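Local coordinates for N-acetylmuramoyl-L-alanine amidase (Peptoclostridium difficile, PDB 4RN7), which probably hydrolyses the amide bond between N-acetylmuramic acid and L-alanine in peptidoglycan, here as a zinc-binding amidase domain cut from a longer protein, at residues A[158-161]-A[165-168]. Numbering follows the deposited sequence.
Sequences EQKI and KYQD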
loop_
_atom_site.group_PDB
_atom_site.type_symbol
_atom_site.label_atom_id
_atom_site.label_comp_id
_atom_site.label_asym_id
_atom_site.label_seq_id
_atom_site.Cartn_x
_atom_site.Cartn_y
_atom_site.Cartn_z
ATOM N N GLU A 158 -8.721 12.377 -6.528
ATOM C CA GLU A 158 -7.912 12.145 -7.717
ATOM C C GLU A 158 -6.895 13.283 -7.913
ATOM O O GLU A 158 -5.739 13.025 -8.244
ATOM C CB GLU A 158 -8.808 11.994 -8.944
ATOM C CG GLU A 158 -8.042 11.977 -10.263
ATOM C CD GLU A 158 -8.947 11.847 -11.466
ATOM O OE1 GLU A 158 -10.148 12.169 -11.347
ATOM O OE2 GLU A 158 -8.449 11.430 -12.532
ATOM N N GLN A 159 -7.300 14.527 -7.663
ATOM C CA GLN A 159 -6.376 15.654 -7.829
ATOM C C GLN A 159 -5.203 15.593 -6.854
ATOM O O GLN A 159 -4.117 16.097 -7.151
ATOM C CB GLN A 159 -7.097 16.995 -7.693
ATOM C CG GLN A 159 -8.008 17.322 -8.871
ATOM C CD GLN A 159 -7.276 17.310 -10.206
ATOM O OE1 GLN A 159 -6.234 17.948 -10.368
ATOM N NE2 GLN A 159 -7.832 16.598 -11.173
ATOM N N LYS A 160 -5.429 14.988 -5.689
ATOM C CA LYS A 160 -4.336 14.726 -4.747
ATOM C C LYS A 160 -3.495 13.538 -5.177
ATOM O O LYS A 160 -2.275 13.627 -5.206
ATOM C CB LYS A 160 -4.890 14.466 -3.343
ATOM C CG LYS A 160 -5.558 15.689 -2.717
ATOM C CD LYS A 160 -6.145 15.335 -1.366
ATOM C CE LYS A 160 -6.747 16.557 -0.686
ATOM N NZ LYS A 160 -7.898 17.174 -1.428
ATOM N N ILE A 161 -4.154 12.421 -5.472
ATOM C CA ILE A 161 -3.469 11.175 -5.828
ATOM C C ILE A 161 -2.493 11.357 -6.991
ATOM O O ILE A 161 -1.418 10.742 -7.010
ATOM C CB ILE A 161 -4.491 10.069 -6.160
ATOM C CG1 ILE A 161 -5.296 9.705 -4.907
ATOM C CG2 ILE A 161 -3.789 8.801 -6.664
ATOM C CD1 ILE A 161 -6.598 8.942 -5.197
ATOM N N LYS A 165 3.856 15.891 -5.093
ATOM C CA LYS A 165 4.228 16.299 -3.746
ATOM C C LYS A 165 3.358 15.557 -2.736
ATOM O O LYS A 165 3.813 15.194 -1.653
ATOM C CB LYS A 165 4.169 17.831 -3.591
ATOM C CG LYS A 165 5.532 18.508 -3.869
ATOM C CD LYS A 165 5.411 19.988 -4.228
ATOM C CE LYS A 165 6.778 20.595 -4.540
ATOM N NZ LYS A 165 7.610 20.799 -3.316
ATOM N N TYR A 166 2.117 15.285 -3.123
ATOM C CA TYR A 166 1.220 14.510 -2.294
ATOM C C TYR A 166 1.690 13.056 -2.247
ATOM O O TYR A 166 1.683 12.426 -1.191
ATOM C CB TYR A 166 -0.183 14.561 -2.869
ATOM C CG TYR A 166 -1.189 13.873 -2.005
ATOM C CD1 TYR A 166 -1.689 14.503 -0.875
ATOM C CD2 TYR A 166 -1.639 12.594 -2.307
ATOM C CE1 TYR A 166 -2.610 13.886 -0.073
ATOM C CE2 TYR A 166 -2.573 11.966 -1.502
ATOM C CZ TYR A 166 -3.049 12.621 -0.391
ATOM O OH TYR A 166 -3.977 12.030 0.428
ATOM N N GLN A 167 2.085 12.515 -3.388
ATOM C CA GLN A 167 2.597 11.148 -3.392
ATOM C C GLN A 167 3.833 11.047 -2.503
ATOM O O GLN A 167 4.031 10.047 -1.819
ATOM C CB GLN A 167 2.922 10.700 -4.813
ATOM C CG GLN A 167 1.684 10.411 -5.664
ATOM C CD GLN A 167 2.074 9.986 -7.066
ATOM O OE1 GLN A 167 3.251 9.797 -7.355
ATOM N NE2 GLN A 167 1.092 9.841 -7.941
ATOM N N ASP A 168 4.654 12.090 -2.508
ATOM C CA ASP A 168 5.879 12.092 -1.717
ATOM C C ASP A 168 5.592 12.093 -0.213
ATOM O O ASP A 168 6.218 11.359 0.551
ATOM C CB ASP A 168 6.726 13.308 -2.088
ATOM C CG ASP A 168 8.071 13.299 -1.418
ATOM O OD1 ASP A 168 8.932 12.503 -1.841
ATOM O OD2 ASP A 168 8.270 14.092 -0.473
#
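Y166 lays its ring flat against the root of the K160 side chain. CB of K160 stands 3.7 Å from the centroid of the Y166 ring and 4° off the normal, a CH-pi contact for which the flat ring offers a broad face. With CG anti to the backbone N (chi1 -175°), the tyrosine reaches back across the end of the preceding helix. The K160 methylenes run on over the ring, CD 4.0 Å from CE1 of Y166, before the ammonium end turns away at the exposed border. On the same side of the ring plane, but outboard of the CG-CD2 bond, K160 O lies 3.1 Å from Y166 CD2.

One residue further along each helix, the extended Q167 side chain carries NE2 to I161 O at 2.8 Å, a nearly straight bond (165°) in the carbonyl plane. A buried glutamine suits this place because its amide both donates and accepts: NE2 also engages Q34 OE1, while OE1 takes K38 NZ.

The contact joins consecutive helices 155-161 and 164-185 across their short turn. These follow strand 144-151 of the central sheet in the chain, and both pack on helix 28-44: Q167 against I35, and greasy I161, turned from the contact, against L31, its side chain about 8 Å from that of zinc ligand E28.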